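Local coordinates for putative uncharacterized protein PH1780 (Pyrococcus horikoshii, PDB 2YZQ) that is of unknown function but belongs to the CBS-domain family and binds S-adenosylmethionine, consistent with a ligand-sensing role, at residues A[111-116]-A[242-247]; A[160-163]-A[169-172]; A[230-235]-A[248-253]; A[255-258]-A[264-267]. All coordinates share one frame; numbering follows the deposited sequence.

Contact 1 (A[111-116]-A[242-247]); sequences DIIRRY and EVALKM
Behind Ile113, which meets Ala244 and Met247 of the facing helix, Asp111 OD1 is flanked by two arginines of its own helix. Arg114 NH2 lies 3.5 Å from Asp111 OD1 in a salt bridge. Arg115 NH1 is 3.4 Å from the same oxygen, but Asp111 OD1 sits over the face of the Arg115 guanidinium. No N-H of Arg115 points at it, and the attraction is one of charge. Asp111 OD2 accepts a bond from Thr108 N. Asp111 and Arg115 lie well away from 242-247, with Arg114 to the side.

The contact itself is apolar and small, with no hydrogen bond across it. Ile113 is the one residue of 111-116 that carries it. Its CG2 branch lies anti to the backbone N, with CG1 beside that N (chi1 -62°). Ile113 CG2 approaches Met247 CB at 3.8 Å and Ala244 CB at 4.0 Å. The Met247 sulfur is near the same methyl, with SD 4.1 Å from Ile113 CG2. The two side chains run at a slant to each other. Ala244 has only its methyl there, and Ala244 CB also lies 3.9 Å from Ile113 O. That small residue lets the helices come close, and the CA atoms of Ile113 and Ala244 are 5.6 Å apart.

All three touching residues are buried. The contact joins two CBS domains distant in sequence, through helix 109-117 and helix 240-250. Helix 270-273 closes over it, with Asp270 and Leu273 touching both Ile113 and Met247. Phe117 of helix 109-117 packs on Ala244.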
loop_
_atom_site.group_PDB
_atom_site.type_symbol
_atom_site.label_atom_id
_atom_site.label_comp_id
_atom_site.label_asym_id
_atom_site.label_seq_id
_atom_site.Cartn_x
_atom_site.Cartn_y
_atom_site.Cartn_z
ATOM N N ASP A 111 8.221 -3.011 0.289
ATOM C CA ASP A 111 9.430 -3.807 0.473
ATOM C C ASP A 111 9.104 -5.149 1.110
ATOM O O ASP A 111 9.643 -6.182 0.716
ATOM C CB ASP A 111 10.442 -3.087 1.370
ATOM C CG ASP A 111 10.993 -1.823 0.750
ATOM O OD1 ASP A 111 11.213 -1.797 -0.479
ATOM O OD2 ASP A 111 11.228 -0.857 1.507
ATOM N N ILE A 112 8.230 -5.132 2.110
ATOM C CA ILE A 112 7.866 -6.362 2.793
ATOM C C ILE A 112 7.164 -7.318 1.832
ATOM O O ILE A 112 7.436 -8.510 1.833
ATOM C CB ILE A 112 6.975 -6.066 4.019
ATOM C CG1 ILE A 112 7.787 -5.267 5.046
ATOM C CG2 ILE A 112 6.465 -7.368 4.626
ATOM C CD1 ILE A 112 7.037 -4.907 6.304
ATOM N N ILE A 113 6.281 -6.787 0.996
ATOM C CA ILE A 113 5.565 -7.619 0.034
ATOM C C ILE A 113 6.498 -8.221 -1.020
ATOM O O ILE A 113 6.532 -9.439 -1.216
ATOM C CB ILE A 113 4.478 -6.806 -0.709
ATOM C CG1 ILE A 113 3.440 -6.286 0.287
ATOM C CG2 ILE A 113 3.830 -7.664 -1.797
ATOM C CD1 ILE A 113 2.809 -7.351 1.140
ATOM N N ARG A 114 7.258 -7.359 -1.684
ATOM C CA ARG A 114 8.158 -7.775 -2.756
ATOM C C ARG A 114 9.414 -8.549 -2.361
ATOM O O ARG A 114 9.788 -9.513 -3.035
ATOM C CB ARG A 114 8.574 -6.544 -3.569
ATOM C CG ARG A 114 7.419 -5.840 -4.266
ATOM C CD ARG A 114 7.834 -4.474 -4.791
ATOM N NE ARG A 114 8.130 -3.548 -3.699
ATOM C CZ ARG A 114 8.409 -2.258 -3.863
ATOM N NH1 ARG A 114 8.433 -1.731 -5.082
ATOM N NH2 ARG A 114 8.655 -1.492 -2.810
ATOM N N ARG A 115 10.061 -8.133 -1.279
ATOM C CA ARG A 115 11.300 -8.774 -0.847
ATOM C C ARG A 115 11.142 -9.884 0.175
ATOM O O ARG A 115 12.038 -10.712 0.341
ATOM C CB ARG A 115 12.252 -7.718 -0.283
ATOM C CG ARG A 115 12.599 -6.610 -1.258
ATOM C CD ARG A 115 13.330 -5.466 -0.563
ATOM N NE ARG A 115 13.667 -4.400 -1.506
ATOM C CZ ARG A 115 14.142 -3.208 -1.159
ATOM N NH1 ARG A 115 14.341 -2.911 0.119
ATOM N NH2 ARG A 115 14.419 -2.307 -2.094
ATOM N N TYR A 116 10.002 -9.914 0.856
ATOM C CA TYR A 116 9.784 -10.918 1.883
ATOM C C TYR A 116 8.655 -11.904 1.592
ATOM O O TYR A 116 8.909 -13.070 1.287
ATOM C CB TYR A 116 9.548 -10.213 3.221
ATOM C CG TYR A 116 9.411 -11.139 4.403
ATOM C CD1 TYR A 116 10.427 -12.032 4.737
ATOM C CD2 TYR A 116 8.272 -11.104 5.206
ATOM C CE1 TYR A 116 10.316 -12.865 5.844
ATOM C CE2 TYR A 116 8.152 -11.930 6.314
ATOM C CZ TYR A 116 9.177 -12.808 6.628
ATOM O OH TYR A 116 9.065 -13.626 7.730
ATOM N N GLU A 242 1.202 -16.499 -2.704
ATOM C CA GLU A 242 0.653 -16.214 -4.023
ATOM C C GLU A 242 0.110 -14.793 -4.149
ATOM O O GLU A 242 0.273 -14.157 -5.187
ATOM C CB GLU A 242 -0.439 -17.222 -4.399
ATOM C CG GLU A 242 -1.049 -16.928 -5.766
ATOM C CD GLU A 242 -1.899 -18.056 -6.309
ATOM O OE1 GLU A 242 -2.478 -18.822 -5.511
ATOM O OE2 GLU A 242 -1.997 -18.163 -7.550
ATOM N N VAL A 243 -0.537 -14.291 -3.104
ATOM C CA VAL A 243 -1.059 -12.931 -3.159
ATOM C C VAL A 243 0.108 -11.954 -3.326
ATOM O O VAL A 243 0.049 -11.036 -4.144
ATOM C CB VAL A 243 -1.855 -12.578 -1.882
ATOM C CG1 VAL A 243 -2.213 -11.099 -1.887
ATOM C CG2 VAL A 243 -3.130 -13.418 -1.823
ATOM N N ALA A 244 1.172 -12.155 -2.558
ATOM C CA ALA A 244 2.330 -11.272 -2.655
ATOM C C ALA A 244 2.969 -11.381 -4.037
ATOM O O ALA A 244 3.416 -10.382 -4.603
ATOM C CB ALA A 244 3.343 -11.613 -1.571
ATOM N N LEU A 245 3.019 -12.594 -4.576
ATOM C CA LEU A 245 3.590 -12.800 -5.901
ATOM C C LEU A 245 2.827 -11.978 -6.931
ATOM O O LEU A 245 3.430 -11.357 -7.809
ATOM C CB LEU A 245 3.542 -14.285 -6.282
ATOM C CG LEU A 245 4.727 -15.151 -5.846
ATOM C CD1 LEU A 245 5.908 -14.880 -6.753
ATOM C CD2 LEU A 245 5.087 -14.859 -4.404
ATOM N N LYS A 246 1.501 -11.972 -6.821
ATOM C CA LYS A 246 0.666 -11.219 -7.749
ATOM C C LYS A 246 0.836 -9.713 -7.545
ATOM O O LYS A 246 0.901 -8.950 -8.509
ATOM C CB LYS A 246 -0.808 -11.609 -7.578
ATOM C CG LYS A 246 -1.117 -13.047 -7.975
ATOM C CD LYS A 246 -2.602 -13.356 -7.806
ATOM C CE LYS A 246 -2.942 -14.782 -8.220
ATOM N NZ LYS A 246 -2.749 -15.010 -9.684
ATOM N N MET A 247 0.903 -9.283 -6.289
ATOM C CA MET A 247 1.084 -7.867 -5.996
ATOM C C MET A 247 2.397 -7.374 -6.595
ATOM O O MET A 247 2.459 -6.284 -7.163
ATOM C CB MET A 247 1.081 -7.624 -4.485
ATOM C CG MET A 247 -0.271 -7.870 -3.829
ATOM S SD MET A 247 -0.227 -7.580 -2.050
ATOM C CE MET A 247 -1.981 -7.410 -1.704
#

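Contact 2 (A[160-163]-A[169-172]); sequences LPVV and LVGI. With SAM (S-adenosylmethionine), chain B.
Leu169 and Ile172 each swing their first branch trans to the backbone N, with chi1 of -180° at Leu169 CG and -173° at Ile172 CG1. This carries both across to strand 160-163. Leu169 CD1 lies 3.8 Å from Pro161 CB and also meets Val162 O. Ile172 CG1 reaches Leu160 O at 3.6 Å. The Ile172 CA-H points at that same oxygen.

The strands form an antiparallel hairpin of the CBS fold with a classic beta bulge. Val170 and Gly171 both stand opposite Val162. Val162 O takes two N-H groups: Val170 N at 2.8 Å, nearly straight at 171°, and Gly171 N at 3.2 Å, more bent. Val162 N returns a bond to Gly171 O at 2.7 Å. Val162 CB lies 3.6 Å from Gly171 O, where a glycine has no side chain to intrude. Val170 CG2 lies near Val162 O and the carbonyl carbon of Val163.

Ile172 also meets the bound S-adenosylmethionine, with its CG2 branch and with CD1, the end of the CG1 branch. Its CG2 is 3.6 Å from SAM C4, and its CD1 is 3.6 Å from SAM N7, so both methyls lie over one face of the adenine. An alanine in place of Ile172 would probably strip that adenine face of much of its apolar cover and open a gap beside Leu160 O.

Pro256 of the second hairpin packs on Pro161, Leu169 and Ile172. The chemistry divides cleanly. Backbone bonds hold the bulged pair together, while the ligand gets from Ile172 dispersion contact rather than a polar bond.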
loop_
_atom_site.group_PDB
_atom_site.type_symbol
_atom_site.label_atom_id
_atom_site.label_comp_id
_atom_site.label_asym_id
_atom_site.label_seq_id
_atom_site.Cartn_x
_atom_site.Cartn_y
_atom_site.Cartn_z
ATOM N N LEU A 160 -10.556 1.111 -5.932
ATOM C CA LEU A 160 -11.967 0.808 -5.764
ATOM C C LEU A 160 -12.397 -0.292 -6.723
ATOM O O LEU A 160 -12.287 -0.131 -7.940
ATOM C CB LEU A 160 -12.838 2.027 -6.076
ATOM C CG LEU A 160 -12.791 3.275 -5.204
ATOM C CD1 LEU A 160 -13.559 4.408 -5.877
ATOM C CD2 LEU A 160 -13.394 2.948 -3.850
ATOM N N PRO A 161 -12.856 -1.436 -6.199
ATOM C CA PRO A 161 -13.301 -2.484 -7.120
ATOM C C PRO A 161 -14.549 -1.876 -7.767
ATOM O O PRO A 161 -15.292 -1.147 -7.107
ATOM C CB PRO A 161 -13.668 -3.637 -6.184
ATOM C CG PRO A 161 -12.728 -3.450 -5.028
ATOM C CD PRO A 161 -12.759 -1.949 -4.818
ATOM N N VAL A 162 -14.778 -2.158 -9.044
ATOM C CA VAL A 162 -15.942 -1.613 -9.741
ATOM C C VAL A 162 -16.945 -2.724 -10.023
ATOM O O VAL A 162 -16.565 -3.821 -10.421
ATOM C CB VAL A 162 -15.524 -0.958 -11.079
ATOM C CG1 VAL A 162 -16.731 -0.347 -11.755
ATOM C CG2 VAL A 162 -14.461 0.103 -10.831
ATOM N N VAL A 163 -18.225 -2.435 -9.817
ATOM C CA VAL A 163 -19.263 -3.435 -10.041
ATOM C C VAL A 163 -20.309 -2.973 -11.044
ATOM O O VAL A 163 -20.433 -1.780 -11.321
ATOM C CB VAL A 163 -19.980 -3.786 -8.712
ATOM C CG1 VAL A 163 -18.974 -4.350 -7.717
ATOM C CG2 VAL A 163 -20.656 -2.545 -8.139
ATOM N N LEU A 169 -18.546 -8.037 -9.923
ATOM C CA LEU A 169 -17.252 -7.387 -10.128
ATOM C C LEU A 169 -16.932 -7.305 -11.625
ATOM O O LEU A 169 -16.891 -8.331 -12.310
ATOM C CB LEU A 169 -16.150 -8.177 -9.409
ATOM C CG LEU A 169 -14.730 -7.619 -9.526
ATOM C CD1 LEU A 169 -14.635 -6.297 -8.774
ATOM C CD2 LEU A 169 -13.733 -8.622 -8.955
ATOM N N VAL A 170 -16.707 -6.093 -12.132
ATOM C CA VAL A 170 -16.392 -5.927 -13.555
ATOM C C VAL A 170 -15.127 -5.120 -13.828
ATOM O O VAL A 170 -14.688 -5.022 -14.973
ATOM C CB VAL A 170 -17.552 -5.255 -14.337
ATOM C CG1 VAL A 170 -18.802 -6.118 -14.259
ATOM C CG2 VAL A 170 -17.814 -3.854 -13.804
ATOM N N GLY A 171 -14.540 -4.540 -12.789
ATOM C CA GLY A 171 -13.333 -3.765 -12.994
ATOM C C GLY A 171 -12.745 -3.262 -11.696
ATOM O O GLY A 171 -13.166 -3.658 -10.610
ATOM N N ILE A 172 -11.756 -2.389 -11.816
ATOM C CA ILE A 172 -11.112 -1.823 -10.645
ATOM C C ILE A 172 -10.479 -0.514 -11.096
ATOM O O ILE A 172 -10.111 -0.374 -12.259
ATOM C CB ILE A 172 -10.069 -2.824 -10.075
ATOM C CG1 ILE A 172 -9.514 -2.310 -8.745
ATOM C CG2 ILE A 172 -8.971 -3.090 -11.104
ATOM C CD1 ILE A 172 -8.948 -3.413 -7.871
HETATM N N SAM B . 0.358 3.042 -6.491
HETATM C CA SAM B . 0.922 2.546 -7.755
HETATM C C SAM B . 1.437 3.713 -8.580
HETATM O O SAM B . 2.175 3.510 -9.531
HETATM O OXT SAM B . 1.115 4.853 -8.298
HETATM C CB SAM B . -0.166 1.785 -8.524
HETATM C CG SAM B . 0.478 0.871 -9.569
HETATM S SD SAM B . -0.770 -0.240 -10.284
HETATM C CE SAM B . 0.229 -0.961 -11.629
HETATM C "C5'" SAM B . -1.952 0.847 -11.115
HETATM C "C4'" SAM B . -2.792 0.023 -12.092
HETATM O "O4'" SAM B . -3.112 -1.261 -11.502
HETATM C "C3'" SAM B . -4.121 0.716 -12.423
HETATM O "O3'" SAM B . -4.378 0.605 -13.833
HETATM C "C2'" SAM B . -5.137 -0.071 -11.585
HETATM O "O2'" SAM B . -6.457 0.014 -12.134
HETATM C "C1'" SAM B . -4.524 -1.478 -11.647
HETATM N N9 SAM B . -4.990 -2.363 -10.577
HETATM C C8 SAM B . -5.039 -2.123 -9.223
HETATM N N7 SAM B . -5.396 -3.215 -8.599
HETATM C C5 SAM B . -5.717 -4.163 -9.519
HETATM C C6 SAM B . -6.242 -5.486 -9.485
HETATM N N6 SAM B . -6.571 -6.088 -8.287
HETATM N N1 SAM B . -6.418 -6.150 -10.646
HETATM C C2 SAM B . -6.166 -5.580 -11.830
HETATM N N3 SAM B . -5.644 -4.359 -11.911
HETATM C C4 SAM B . -5.438 -3.617 -10.795
#

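Contact 3 (A[230-235]-A[248-253]); sequences DVIVAT and AKYSIE. With SAM (S-adenosylmethionine), chain B.
Ile232 sits in an extended loop and faces Tyr250 and Ile252, where the chain leaves helix 240-250 through a Schellman motif with Ser251, of positive phi, as its C-prime residue. Ile252 N bonds back to Met247 O there, and Ser251 N bonds weakly to Ala248 O.

Ile232 holds CG1 anti to its carbonyl carbon, and its CD1 methyl comes over one face of the Tyr250 ring. This is a CH-pi contact: Ile232 CD1 is 4.0 Å from the Tyr250 ring centroid, 18° off the normal, and leans toward CZ. Lys249 CG lies over the opposite face. The isoleucine and the ring cross at about a right angle. Nearer its backbone, Ile232 CB meets Ile252 CD1 at 4.0 Å.

Both segments also bind S-adenosylmethionine. Ile232 N donates to SAM N1 at 2.7 Å, almost straight at 171°. SAM N6 donates to Ile232 O at 3.1 Å. This pair of backbone bonds reads the Watson-Crick edge of adenine. Ile252 lies over an adenine face, with CD1 3.9 Å from SAM C6, while its CG2 meets SAM O4' at 3.5 Å. Farther along, Ser251 O is 3.0 Å from SAM SD, an approach likely to suit the positive sulfonium. Glu253 OE2 accepts a bond from SAM N at 2.7 Å, at the amino acid end.

Ala234 exchanges backbone bonds with Pro256 and Ile258, laying the loop along strand 254-259. Ile232 also packs on Leu255 of that strand, and Glu253 pairs through its backbone with Asp270 at helix 270-273.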
loop_
_atom_site.group_PDB
_atom_site.type_symbol
_atom_site.label_atom_id
_atom_site.label_comp_id
_atom_site.label_asym_id
_atom_site.label_seq_id
_atom_site.Cartn_x
_atom_site.Cartn_y
_atom_site.Cartn_z
ATOM N N ASP A 230 -9.664 -6.130 -16.565
ATOM C CA ASP A 230 -9.155 -7.439 -16.179
ATOM C C ASP A 230 -8.637 -7.353 -14.755
ATOM O O ASP A 230 -7.509 -6.928 -14.514
ATOM C CB ASP A 230 -8.041 -7.891 -17.122
ATOM C CG ASP A 230 -7.557 -9.294 -16.814
ATOM O OD1 ASP A 230 -8.383 -10.118 -16.373
ATOM O OD2 ASP A 230 -6.360 -9.577 -17.020
ATOM N N VAL A 231 -9.475 -7.764 -13.812
ATOM C CA VAL A 231 -9.129 -7.695 -12.400
ATOM C C VAL A 231 -8.399 -8.933 -11.889
ATOM O O VAL A 231 -8.824 -10.074 -12.122
ATOM C CB VAL A 231 -10.398 -7.476 -11.546
ATOM C CG1 VAL A 231 -10.017 -7.083 -10.130
ATOM C CG2 VAL A 231 -11.270 -6.397 -12.177
ATOM N N ILE A 232 -7.278 -8.691 -11.214
ATOM C CA ILE A 232 -6.476 -9.750 -10.623
ATOM C C ILE A 232 -7.098 -9.990 -9.254
ATOM O O ILE A 232 -7.102 -9.091 -8.408
ATOM C CB ILE A 232 -5.018 -9.305 -10.446
ATOM C CG1 ILE A 232 -4.450 -8.854 -11.794
ATOM C CG2 ILE A 232 -4.204 -10.443 -9.851
ATOM C CD1 ILE A 232 -4.535 -9.912 -12.878
ATOM N N VAL A 233 -7.618 -11.195 -9.042
ATOM C CA VAL A 233 -8.307 -11.525 -7.796
ATOM C C VAL A 233 -7.666 -12.577 -6.911
ATOM O O VAL A 233 -6.756 -13.301 -7.316
ATOM C CB VAL A 233 -9.762 -12.002 -8.082
ATOM C CG1 VAL A 233 -10.516 -10.956 -8.869
ATOM C CG2 VAL A 233 -9.743 -13.311 -8.862
ATOM N N ALA A 234 -8.174 -12.646 -5.684
ATOM C CA ALA A 234 -7.738 -13.615 -4.692
ATOM C C ALA A 234 -8.993 -14.285 -4.144
ATOM O O ALA A 234 -10.111 -13.869 -4.447
ATOM C CB ALA A 234 -6.988 -12.914 -3.561
ATOM N N THR A 235 -8.805 -15.343 -3.368
ATOM C CA THR A 235 -9.921 -16.041 -2.736
ATOM C C THR A 235 -9.475 -16.229 -1.296
ATOM O O THR A 235 -8.301 -16.044 -0.980
ATOM C CB THR A 235 -10.196 -17.423 -3.369
ATOM O OG1 THR A 235 -9.127 -18.323 -3.052
ATOM C CG2 THR A 235 -10.335 -17.300 -4.878
ATOM N N ALA A 248 3.444 -8.183 -6.465
ATOM C CA ALA A 248 4.753 -7.824 -7.000
ATOM C C ALA A 248 4.764 -7.858 -8.525
ATOM O O ALA A 248 5.253 -6.935 -9.177
ATOM C CB ALA A 248 5.816 -8.773 -6.449
ATOM N N LYS A 249 4.215 -8.929 -9.087
ATOM C CA LYS A 249 4.167 -9.113 -10.535
ATOM C C LYS A 249 3.431 -7.999 -11.278
ATOM O O LYS A 249 3.903 -7.505 -12.304
ATOM C CB LYS A 249 3.513 -10.459 -10.857
ATOM C CG LYS A 249 3.304 -10.726 -12.339
ATOM C CD LYS A 249 2.680 -12.094 -12.564
ATOM C CE LYS A 249 3.573 -13.203 -12.023
ATOM N NZ LYS A 249 2.981 -14.553 -12.245
ATOM N N TYR A 250 2.277 -7.607 -10.750
ATOM C CA TYR A 250 1.452 -6.581 -11.373
ATOM C C TYR A 250 1.623 -5.188 -10.770
ATOM O O TYR A 250 1.005 -4.226 -11.237
ATOM C CB TYR A 250 -0.017 -7.002 -11.292
ATOM C CG TYR A 250 -0.304 -8.315 -11.984
ATOM C CD1 TYR A 250 -0.289 -8.408 -13.375
ATOM C CD2 TYR A 250 -0.572 -9.471 -11.250
ATOM C CE1 TYR A 250 -0.537 -9.619 -14.019
ATOM C CE2 TYR A 250 -0.818 -10.687 -11.880
ATOM C CZ TYR A 250 -0.800 -10.753 -13.266
ATOM O OH TYR A 250 -1.044 -11.954 -13.893
ATOM N N SER A 251 2.467 -5.083 -9.746
ATOM C CA SER A 251 2.716 -3.815 -9.066
ATOM C C SER A 251 1.415 -3.205 -8.565
ATOM O O SER A 251 1.130 -2.033 -8.806
ATOM C CB SER A 251 3.425 -2.830 -9.996
ATOM O OG SER A 251 4.750 -3.264 -10.274
ATOM N N ILE A 252 0.626 -4.019 -7.876
ATOM C CA ILE A 252 -0.648 -3.567 -7.330
ATOM C C ILE A 252 -0.647 -3.792 -5.822
ATOM O O ILE A 252 -0.043 -4.746 -5.325
ATOM C CB ILE A 252 -1.827 -4.320 -7.979
ATOM C CG1 ILE A 252 -1.591 -5.829 -7.891
ATOM C CG2 ILE A 252 -1.987 -3.864 -9.435
ATOM C CD1 ILE A 252 -2.634 -6.666 -8.622
ATOM N N GLU A 253 -1.329 -2.908 -5.100
ATOM C CA GLU A 253 -1.372 -2.978 -3.645
ATOM C C GLU A 253 -2.577 -3.706 -3.058
ATOM O O GLU A 253 -2.695 -3.814 -1.838
ATOM C CB GLU A 253 -1.312 -1.563 -3.062
ATOM C CG GLU A 253 -0.044 -0.786 -3.429
ATOM C CD GLU A 253 -0.162 0.006 -4.725
ATOM O OE1 GLU A 253 -1.081 -0.255 -5.533
ATOM O OE2 GLU A 253 0.690 0.894 -4.941
HETATM N N SAM B . 0.358 3.042 -6.491
HETATM C CA SAM B . 0.922 2.546 -7.755
HETATM C C SAM B . 1.437 3.713 -8.580
HETATM O O SAM B . 2.175 3.510 -9.531
HETATM O OXT SAM B . 1.115 4.853 -8.298
HETATM C CB SAM B . -0.166 1.785 -8.524
HETATM C CG SAM B . 0.478 0.871 -9.569
HETATM S SD SAM B . -0.770 -0.240 -10.284
HETATM C CE SAM B . 0.229 -0.961 -11.629
HETATM C "C5'" SAM B . -1.952 0.847 -11.115
HETATM C "C4'" SAM B . -2.792 0.023 -12.092
HETATM O "O4'" SAM B . -3.112 -1.261 -11.502
HETATM C "C3'" SAM B . -4.121 0.716 -12.423
HETATM O "O3'" SAM B . -4.378 0.605 -13.833
HETATM C "C2'" SAM B . -5.137 -0.071 -11.585
HETATM O "O2'" SAM B . -6.457 0.014 -12.134
HETATM C "C1'" SAM B . -4.524 -1.478 -11.647
HETATM N N9 SAM B . -4.990 -2.363 -10.577
HETATM C C8 SAM B . -5.039 -2.123 -9.223
HETATM N N7 SAM B . -5.396 -3.215 -8.599
HETATM C C5 SAM B . -5.717 -4.163 -9.519
HETATM C C6 SAM B . -6.242 -5.486 -9.485
HETATM N N6 SAM B . -6.571 -6.088 -8.287
HETATM N N1 SAM B . -6.418 -6.150 -10.646
HETATM C C2 SAM B . -6.166 -5.580 -11.830
HETATM N N3 SAM B . -5.644 -4.359 -11.911
HETATM C C4 SAM B . -5.438 -3.617 -10.795
#

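Contact 4 (A[255-258]-A[264-267]); sequences LPVI and LIGL
Val257 stands opposite both Ile265 and Gly266, a classic beta bulge in the antiparallel hairpin of a CBS domain. Its carbonyl takes the two facing N-H groups. Ile265 N reaches Val257 O at 2.9 Å and nearly straight, at 174°. Gly266 N is 3.2 Å from Val257 O, a weak and bent bond. Val257 N donates in turn to Gly266 O at 2.8 Å.

The Val257 side chain lies close against the facing backbone. Its CB is 3.6 Å from Gly266 C, and a side chain on Gly266 would point to the same sheet face and press against it. The two methyls part from there. CG1, anti to the backbone N (chi1 177°), meets Ile265 CG1 at 3.8 Å, and the two side chains cross at about a right angle. CG2 lies 3.7 Å from Leu267 N. An alanine instead of Val257 would probably leave Ile265 CG1 without its apolar partner and open a gap over the Leu267 backbone.

The sheet face with Pro256, Ile258, Leu264 and Leu267 is also apolar. Ile258 CG2 lies alongside Leu264 there, and Leu267 CD1 packs at Leu255 O.

Farther out, Leu267 shares a backbone bond with Gln133. Leu255 rests on Lys246 and Met247 of helix 240-250, which ties the strand to that helix. Leu255 and Pro256 also touch the bound S-adenosylmethionine, so the hairpin forms part of the pocket wall.

The end of Leu264 reaches back across the pair: its CD1 is 3.7 Å from Pro256 CB and 3.6 Å from Val257 O.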
loop_
_atom_site.group_PDB
_atom_site.type_symbol
_atom_site.label_atom_id
_atom_site.label_comp_id
_atom_site.label_asym_id
_atom_site.label_seq_id
_atom_site.Cartn_x
_atom_site.Cartn_y
_atom_site.Cartn_z
ATOM N N LEU A 255 -5.901 -6.890 -3.955
ATOM C CA LEU A 255 -6.626 -7.824 -4.810
ATOM C C LEU A 255 -8.014 -8.065 -4.251
ATOM O O LEU A 255 -8.164 -8.398 -3.077
ATOM C CB LEU A 255 -5.933 -9.189 -4.895
ATOM C CG LEU A 255 -4.668 -9.398 -5.731
ATOM C CD1 LEU A 255 -3.526 -8.586 -5.166
ATOM C CD2 LEU A 255 -4.318 -10.882 -5.741
ATOM N N PRO A 256 -9.051 -7.860 -5.070
ATOM C CA PRO A 256 -10.398 -8.113 -4.556
ATOM C C PRO A 256 -10.465 -9.601 -4.195
ATOM O O PRO A 256 -9.856 -10.434 -4.867
ATOM C CB PRO A 256 -11.281 -7.792 -5.752
ATOM C CG PRO A 256 -10.550 -6.661 -6.409
ATOM C CD PRO A 256 -9.100 -7.113 -6.341
ATOM N N VAL A 257 -11.180 -9.934 -3.126
ATOM C CA VAL A 257 -11.331 -11.326 -2.719
ATOM C C VAL A 257 -12.706 -11.746 -3.211
ATOM O O VAL A 257 -13.690 -11.065 -2.940
ATOM C CB VAL A 257 -11.271 -11.469 -1.185
ATOM C CG1 VAL A 257 -11.520 -12.932 -0.779
ATOM C CG2 VAL A 257 -9.909 -10.994 -0.688
ATOM N N ILE A 258 -12.769 -12.854 -3.941
ATOM C CA ILE A 258 -14.041 -13.317 -4.483
ATOM C C ILE A 258 -14.325 -14.794 -4.286
ATOM O O ILE A 258 -13.488 -15.564 -3.809
ATOM C CB ILE A 258 -14.118 -13.081 -6.006
ATOM C CG1 ILE A 258 -13.129 -14.012 -6.721
ATOM C CG2 ILE A 258 -13.805 -11.626 -6.328
ATOM C CD1 ILE A 258 -13.314 -14.100 -8.226
ATOM N N LEU A 264 -17.845 -10.567 -5.224
ATOM C CA LEU A 264 -16.983 -9.850 -4.291
ATOM C C LEU A 264 -17.372 -10.057 -2.831
ATOM O O LEU A 264 -18.502 -9.772 -2.434
ATOM C CB LEU A 264 -17.012 -8.358 -4.626
ATOM C CG LEU A 264 -16.032 -7.434 -3.907
ATOM C CD1 LEU A 264 -14.605 -7.855 -4.243
ATOM C CD2 LEU A 264 -16.281 -5.992 -4.339
ATOM N N ILE A 265 -16.418 -10.526 -2.030
ATOM C CA ILE A 265 -16.668 -10.768 -0.612
ATOM C C ILE A 265 -15.633 -10.109 0.292
ATOM O O ILE A 265 -15.717 -10.206 1.516
ATOM C CB ILE A 265 -16.710 -12.283 -0.302
ATOM C CG1 ILE A 265 -15.356 -12.934 -0.612
ATOM C CG2 ILE A 265 -17.822 -12.938 -1.114
ATOM C CD1 ILE A 265 -15.296 -14.425 -0.286
ATOM N N GLY A 266 -14.662 -9.430 -0.306
ATOM C CA GLY A 266 -13.641 -8.778 0.494
ATOM C C GLY A 266 -12.519 -8.188 -0.332
ATOM O O GLY A 266 -12.605 -8.108 -1.556
ATOM N N LEU A 267 -11.449 -7.786 0.346
ATOM C CA LEU A 267 -10.305 -7.193 -0.326
ATOM C C LEU A 267 -9.055 -7.504 0.478
ATOM O O LEU A 267 -9.059 -7.370 1.700
ATOM C CB LEU A 267 -10.486 -5.671 -0.407
ATOM C CG LEU A 267 -9.399 -4.860 -1.124
ATOM C CD1 LEU A 267 -9.483 -5.130 -2.621
ATOM C CD2 LEU A 267 -9.581 -3.375 -0.840
#

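Overall arrangement
Contacts 2 and 4 are two hairpins with the same bulge, one from each CBS domain of a pair. Their centres are about 10 Å apart. They pack face to face, with Ile172 CD1 3.9 Å from Pro256 CG, as expected of a CBS pair. Contact 3 adds a further wall of the pocket and packs on contact 2, with Val231 CG2 3.4 Å from Gly171 CA. Adenine is sandwiched between Ile172 of contact 2 and Ile252 of contact 3. Contact 1 shares helix 240-250 with contact 3 and joins it to helix 109-117 of another CBS domain. It lies about 22 Å from contact 2, centre to centre, yet the Met247 side chain is about 8 Å from the ligand.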